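Local atomic coordinates of viral CASP8 and FADD-like apoptosis regulator (Molluscum contagiosum virus subtype 1, PDB entry 2BBR), a protein that blocks death-receptor-induced apoptosis by interfering with caspase-8 recruitment and activation at the death-inducing signaling complex, and suppresses host NF-kappa-B activation. Residues Asp21-Ser26 with Ser133-Glu138; Leu28-His33 with Arg95-Met100. All coordinates share one frame; numbering follows the deposited sequence.

Interaction 1: Asp21-Ser26 with Ser133-Glu138; sequences DSHEDS and SSRFVE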
loop_
_atom_site.group_PDB
_atom_site.type_symbol
_atom_site.label_atom_id
_atom_site.label_comp_id
_atom_site.label_asym_id
_atom_site.label_seq_id
_atom_site.Cartn_x
_atom_site.Cartn_y
_atom_site.Cartn_z
ATOM N N ASP A 21 12.205 -5.131 7.770
ATOM C CA ASP A 21 11.754 -5.720 9.024
ATOM C C ASP A 21 10.321 -6.209 8.844
ATOM O O ASP A 21 9.755 -6.091 7.755
ATOM C CB ASP A 21 11.866 -4.709 10.178
ATOM C CG ASP A 21 10.943 -3.514 10.022
ATOM O OD1 ASP A 21 11.212 -2.482 10.674
ATOM O OD2 ASP A 21 9.949 -3.598 9.271
ATOM N N SER A 22 9.736 -6.761 9.902
ATOM C CA SER A 22 8.380 -7.293 9.826
ATOM C C SER A 22 7.312 -6.279 9.438
ATOM O O SER A 22 6.356 -6.622 8.745
ATOM C CB SER A 22 8.003 -7.959 11.152
ATOM O OG SER A 22 8.817 -9.092 11.398
ATOM N N HIS A 23 7.456 -5.037 9.886
ATOM C CA HIS A 23 6.469 -4.024 9.540
ATOM C C HIS A 23 6.536 -3.752 8.039
ATOM O O HIS A 23 5.515 -3.729 7.351
ATOM C CB HIS A 23 6.722 -2.728 10.308
ATOM C CG HIS A 23 5.678 -1.682 10.073
ATOM N ND1 HIS A 23 4.391 -1.794 10.556
ATOM C CD2 HIS A 23 5.717 -0.522 9.375
ATOM C CE1 HIS A 23 3.685 -0.748 10.167
ATOM N NE2 HIS A 23 4.466 0.039 9.449
ATOM N N GLU A 24 7.748 -3.554 7.531
ATOM C CA GLU A 24 7.939 -3.297 6.113
ATOM C C GLU A 24 7.430 -4.464 5.273
ATOM O O GLU A 24 6.849 -4.251 4.210
ATOM C CB GLU A 24 9.416 -3.023 5.828
ATOM C CG GLU A 24 9.926 -1.767 6.514
ATOM C CD GLU A 24 11.431 -1.620 6.440
ATOM O OE1 GLU A 24 12.137 -2.565 6.844
ATOM O OE2 GLU A 24 11.904 -0.558 5.986
ATOM N N ASP A 25 7.628 -5.691 5.751
ATOM C CA ASP A 25 7.148 -6.867 5.029
ATOM C C ASP A 25 5.630 -6.788 4.884
ATOM O O ASP A 25 5.083 -7.077 3.820
ATOM C CB ASP A 25 7.485 -8.165 5.777
ATOM C CG ASP A 25 8.967 -8.475 5.794
ATOM O OD1 ASP A 25 9.691 -8.016 4.885
ATOM O OD2 ASP A 25 9.402 -9.201 6.716
ATOM N N SER A 26 4.953 -6.412 5.967
ATOM C CA SER A 26 3.501 -6.304 5.959
ATOM C C SER A 26 3.036 -5.255 4.955
ATOM O O SER A 26 2.043 -5.450 4.257
ATOM C CB SER A 26 2.997 -5.948 7.361
ATOM O OG SER A 26 1.586 -5.836 7.387
ATOM N N SER A 133 -3.013 -5.209 18.031
ATOM C CA SER A 133 -1.776 -5.316 17.272
ATOM C C SER A 133 -1.988 -5.065 15.779
ATOM O O SER A 133 -1.031 -5.055 15.008
ATOM C CB SER A 133 -1.142 -6.694 17.476
ATOM O OG SER A 133 -2.000 -7.726 17.021
ATOM N N SER A 134 -3.236 -4.854 15.368
ATOM C CA SER A 134 -3.535 -4.622 13.956
ATOM C C SER A 134 -2.966 -3.320 13.407
ATOM O O SER A 134 -3.187 -2.248 13.966
ATOM C CB SER A 134 -5.048 -4.634 13.722
ATOM O OG SER A 134 -5.609 -5.902 14.002
ATOM N N ARG A 135 -2.243 -3.426 12.294
ATOM C CA ARG A 135 -1.650 -2.267 11.632
ATOM C C ARG A 135 -2.725 -1.561 10.802
ATOM O O ARG A 135 -3.791 -2.126 10.553
ATOM C CB ARG A 135 -0.529 -2.710 10.685
ATOM C CG ARG A 135 0.578 -3.545 11.307
ATOM C CD ARG A 135 1.657 -3.831 10.265
ATOM N NE ARG A 135 2.834 -4.490 10.824
ATOM C CZ ARG A 135 2.931 -5.796 11.052
ATOM N NH1 ARG A 135 1.920 -6.604 10.767
ATOM N NH2 ARG A 135 4.045 -6.296 11.568
ATOM N N PHE A 136 -2.444 -0.338 10.363
ATOM C CA PHE A 136 -3.404 0.388 9.538
ATOM C C PHE A 136 -3.726 -0.395 8.260
ATOM O O PHE A 136 -4.890 -0.473 7.860
ATOM C CB PHE A 136 -2.877 1.774 9.159
ATOM C CG PHE A 136 -3.852 2.590 8.350
ATOM C CD1 PHE A 136 -5.002 3.108 8.934
ATOM C CD2 PHE A 136 -3.634 2.819 6.996
ATOM C CE1 PHE A 136 -5.918 3.841 8.180
ATOM C CE2 PHE A 136 -4.541 3.549 6.236
ATOM C CZ PHE A 136 -5.687 4.060 6.825
ATOM N N VAL A 137 -2.717 -0.983 7.620
ATOM C CA VAL A 137 -2.994 -1.735 6.397
ATOM C C VAL A 137 -3.898 -2.920 6.684
ATOM O O VAL A 137 -4.680 -3.334 5.830
ATOM C CB VAL A 137 -1.702 -2.235 5.693
ATOM C CG1 VAL A 137 -0.940 -1.055 5.119
ATOM C CG2 VAL A 137 -0.837 -3.025 6.662
ATOM N N GLU A 138 -3.801 -3.472 7.888
ATOM C CA GLU A 138 -4.653 -4.594 8.246
ATOM C C GLU A 138 -6.080 -4.090 8.486
ATOM O O GLU A 138 -7.047 -4.782 8.170
ATOM C CB GLU A 138 -4.060 -5.325 9.456
ATOM C CG GLU A 138 -2.814 -6.125 9.050
ATOM C CD GLU A 138 -1.911 -6.528 10.207
ATOM O OE1 GLU A 138 -0.978 -7.325 9.970
ATOM O OE2 GLU A 138 -2.112 -6.048 11.337
HETATM O O HOH W 1 0.001 -8.054 7.489
#

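Interaction 2: Leu28-His33 with Arg95-Met100; sequences LLFLCH and RYRKLM. With AZI (azide ion), chain B.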
loop_
_atom_site.group_PDB
_atom_site.type_symbol
_atom_site.label_atom_id
_atom_site.label_comp_id
_atom_site.label_asym_id
_atom_site.label_seq_id
_atom_site.Cartn_x
_atom_site.Cartn_y
_atom_site.Cartn_z
ATOM N N LEU A 28 4.611 -4.289 2.223
ATOM C CA LEU A 28 4.803 -4.785 0.869
ATOM C C LEU A 28 3.744 -5.819 0.521
ATOM O O LEU A 28 3.221 -5.827 -0.592
ATOM C CB LEU A 28 6.200 -5.382 0.702
ATOM C CG LEU A 28 7.364 -4.392 0.775
ATOM C CD1 LEU A 28 8.643 -5.091 0.343
ATOM C CD2 LEU A 28 7.091 -3.197 -0.132
ATOM N N LEU A 29 3.423 -6.697 1.464
ATOM C CA LEU A 29 2.397 -7.699 1.207
ATOM C C LEU A 29 1.076 -7.006 0.882
ATOM O O LEU A 29 0.336 -7.445 0.005
ATOM C CB LEU A 29 2.231 -8.630 2.411
ATOM C CG LEU A 29 3.291 -9.725 2.554
ATOM C CD1 LEU A 29 3.055 -10.504 3.833
ATOM C CD2 LEU A 29 3.233 -10.655 1.348
ATOM N N PHE A 30 0.786 -5.914 1.583
ATOM C CA PHE A 30 -0.438 -5.159 1.335
ATOM C C PHE A 30 -0.399 -4.556 -0.072
ATOM O O PHE A 30 -1.383 -4.614 -0.813
ATOM C CB PHE A 30 -0.586 -4.052 2.379
ATOM C CG PHE A 30 -1.723 -3.109 2.108
ATOM C CD1 PHE A 30 -3.023 -3.414 2.503
ATOM C CD2 PHE A 30 -1.493 -1.908 1.451
ATOM C CE1 PHE A 30 -4.078 -2.526 2.244
ATOM C CE2 PHE A 30 -2.533 -1.024 1.191
ATOM C CZ PHE A 30 -3.828 -1.331 1.588
ATOM N N LEU A 31 0.742 -3.986 -0.446
ATOM C CA LEU A 31 0.882 -3.392 -1.773
ATOM C C LEU A 31 0.650 -4.425 -2.873
ATOM O O LEU A 31 0.178 -4.090 -3.965
ATOM C CB LEU A 31 2.277 -2.781 -1.946
ATOM C CG LEU A 31 2.583 -1.482 -1.198
ATOM C CD1 LEU A 31 4.031 -1.088 -1.448
ATOM C CD2 LEU A 31 1.638 -0.374 -1.658
ATOM N N CYS A 32 0.982 -5.679 -2.576
ATOM C CA CYS A 32 0.831 -6.776 -3.529
ATOM C C CYS A 32 -0.474 -7.540 -3.358
ATOM O O CYS A 32 -0.660 -8.586 -3.975
ATOM C CB CYS A 32 1.984 -7.772 -3.373
ATOM S SG CYS A 32 3.626 -7.103 -3.666
ATOM N N HIS A 33 -1.382 -7.015 -2.541
ATOM C CA HIS A 33 -2.641 -7.699 -2.264
ATOM C C HIS A 33 -3.472 -8.122 -3.475
ATOM O O HIS A 33 -3.988 -9.239 -3.506
ATOM C CB HIS A 33 -3.502 -6.842 -1.336
ATOM C CG HIS A 33 -4.699 -7.558 -0.789
ATOM N ND1 HIS A 33 -4.607 -8.548 0.164
ATOM C CD2 HIS A 33 -6.017 -7.434 -1.079
ATOM C CE1 HIS A 33 -5.816 -9.007 0.437
ATOM N NE2 HIS A 33 -6.689 -8.347 -0.303
ATOM N N ARG A 95 -2.477 3.709 -6.965
ATOM C CA ARG A 95 -2.472 4.862 -6.084
ATOM C C ARG A 95 -3.230 4.510 -4.802
ATOM O O ARG A 95 -2.848 4.934 -3.713
ATOM C CB ARG A 95 -3.115 6.058 -6.788
ATOM C CG ARG A 95 -3.383 7.262 -5.902
ATOM C CD ARG A 95 -2.157 7.761 -5.162
ATOM N NE ARG A 95 -2.482 9.000 -4.462
ATOM C CZ ARG A 95 -1.759 9.529 -3.484
ATOM N NH1 ARG A 95 -0.651 8.929 -3.074
ATOM N NH2 ARG A 95 -2.156 10.657 -2.909
ATOM N N TYR A 96 -4.291 3.717 -4.930
ATOM C CA TYR A 96 -5.071 3.309 -3.766
ATOM C C TYR A 96 -4.198 2.626 -2.714
ATOM O O TYR A 96 -4.178 3.033 -1.552
ATOM C CB TYR A 96 -6.201 2.357 -4.181
ATOM C CG TYR A 96 -6.891 1.678 -3.018
ATOM C CD1 TYR A 96 -7.601 2.415 -2.071
ATOM C CD2 TYR A 96 -6.816 0.298 -2.856
ATOM C CE1 TYR A 96 -8.216 1.796 -0.990
ATOM C CE2 TYR A 96 -7.426 -0.333 -1.776
ATOM C CZ TYR A 96 -8.125 0.423 -0.847
ATOM O OH TYR A 96 -8.731 -0.192 0.223
ATOM N N ARG A 97 -3.469 1.591 -3.116
ATOM C CA ARG A 97 -2.634 0.858 -2.172
ATOM C C ARG A 97 -1.481 1.696 -1.631
ATOM O O ARG A 97 -1.181 1.657 -0.437
ATOM C CB ARG A 97 -2.079 -0.412 -2.829
ATOM C CG ARG A 97 -3.125 -1.398 -3.331
ATOM C CD ARG A 97 -3.581 -2.352 -2.249
ATOM N NE ARG A 97 -4.709 -3.164 -2.698
ATOM C CZ ARG A 97 -5.672 -3.586 -1.892
ATOM N NH1 ARG A 97 -5.625 -3.276 -0.603
ATOM N NH2 ARG A 97 -6.698 -4.271 -2.380
ATOM N N LYS A 98 -0.820 2.441 -2.507
ATOM C CA LYS A 98 0.296 3.267 -2.067
ATOM C C LYS A 98 -0.171 4.342 -1.088
ATOM O O LYS A 98 0.488 4.602 -0.077
ATOM C CB LYS A 98 0.996 3.891 -3.275
ATOM C CG LYS A 98 1.751 2.868 -4.122
ATOM C CD LYS A 98 2.441 3.501 -5.319
ATOM C CE LYS A 98 1.454 3.865 -6.415
ATOM N NZ LYS A 98 2.104 4.681 -7.477
ATOM N N LEU A 99 -1.314 4.956 -1.376
ATOM C CA LEU A 99 -1.857 5.987 -0.500
ATOM C C LEU A 99 -2.186 5.429 0.877
ATOM O O LEU A 99 -1.893 6.056 1.894
ATOM C CB LEU A 99 -3.117 6.603 -1.111
ATOM C CG LEU A 99 -3.861 7.634 -0.253
ATOM C CD1 LEU A 99 -2.929 8.770 0.146
ATOM C CD2 LEU A 99 -5.046 8.178 -1.031
ATOM N N MET A 100 -2.800 4.252 0.916
ATOM C CA MET A 100 -3.146 3.655 2.199
ATOM C C MET A 100 -1.899 3.395 3.044
ATOM O O MET A 100 -1.907 3.610 4.258
ATOM C CB MET A 100 -3.938 2.363 1.999
ATOM C CG MET A 100 -5.334 2.577 1.418
ATOM S SD MET A 100 -6.381 3.708 2.381
ATOM C CE MET A 100 -6.413 5.111 1.285
HETATM N N1 AZI B . 3.092 7.414 -6.114
HETATM N N2 AZI B . 2.204 7.134 -5.400
HETATM N N3 AZI B . 1.315 6.924 -4.678
#

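Interaction 1: Asp21-Ser26 with Ser133-Glu138
At the first turns of two helices the backbones come nearest at His23 and Arg135, with CA atoms 8.6 Å apart, and at Ser26 and Val137, 8.0 Å between CA atoms. Side chains therefore bridge most of the gap. Arg135, the N-cap residue of helix 136-145, reaches across with an extended chain. The CG of His23 stands anti to its backbone N (chi1 -176°), which swings the ring out to meet it. Arg135 NE donates to His23 ND1 at 3.1 Å. The bond is bent, 137° at the hydrogen. ND1 lies close to the guanidinium plane, whereas NE is tilted 29° out of the ring plane. The far ring nitrogen, His23 NE2, is bonded to Glu105. Ser26 covers one guanidinium face with its CB, 3.6 Å from Arg135 NH1. Its OG also touches Val137 CG2 at 3.8 Å. A water joins Ser26 OG, 2.7 Å away, to Glu138 OE1.

Glu138 holds the arginine in two places. Its OE1 forms a salt bridge with Arg135 NH1 at 3.1 Å, a weak hydrogen bond by angle. Its OE2 accepts from Arg135 N at 2.8 Å, from above the carboxylate plane. Within 21-26, Asp21 and Glu24 form a capping box at the start of helix 22-31. The contact thus joins the N-terminal ends of helices from the two death effector domains. Because ND1 accepts from Arg135, the proton of a neutral His23 would probably sit on NE2, facing Glu105.

Interaction 2: Leu28-His33 with Arg95-Met100
Arg97 lies across Phe30 and His33 and has the largest share of the contact. Arg95, at the start of the segment, turns to the azide instead. Its NH1 donates to azide N3 at 3.2 Å. Tyr96 places ring atom CE2 over the centre of one face of the Arg97 guanidinium, and His33 CB lies over the opposite face.

Arg97 bends at chi2 (-86°), which brings its chain over the Phe30 ring. Its CD makes a CH-pi contact, 4.2 Å from the ring centroid. Beyond it, the guanidinium stands nearly upright on the ring, the planes 82° apart. NH1 comes within 3.3 Å of Phe30 CE1, and the cation-pi contact is off-centre. NH2 meets the edge of the His33 ring, 3.5 Å from CD2. The charge is also paired: NH1 forms a salt bridge with Glu144, and NH2 with Asp34. Tyr96 and His33 on its faces, Phe30 at its edge and the two carboxylates would hold the buried group in one orientation.

Lys98 lays its CG against Leu31 CD2 at 4.1 Å. Leu31 CD2 also packs on the Arg97 carbonyl oxygen. The NZ of Lys98 pairs with Glu62 and with the terminal carboxylate of the tag residue His195, and makes a weak hydrogen bond to azide N2. The azide probably comes from the crystallisation liquor. Met100, last in the segment, sets its CB 3.7 Å from Phe30 CZ.

The contact sits near the centre of the chain, between the two death effector domains. Helix 136-145 adds Val137 and Leu141 against Phe30, and Val140 against Tyr96. Helix 167-187 covers Tyr96 and Leu99 with Tyr176, while helix 42-51 backs Cys32 through Ala45 and Leu49.

In the fold
Both interactions join the first death effector domain to the second, and both use helix 22-31. Its start serves interaction 1 and its end serves interaction 2, with the centres about 12 Å apart. The partners are helix 136-145 and helix 95-104. Both segments of interaction 2 fall between those of interaction 1 in the sequence. The two also touch: Val137 CB packs on Phe30 CD1 at 3.6 Å, and Phe136 CE2 lies 3.3 Å from Met100 O. Interaction 1 is polar and near the surface, while interaction 2 is buried. They are adjoining parts of the interface through which the two domains pack, consistent with a fixed relative orientation.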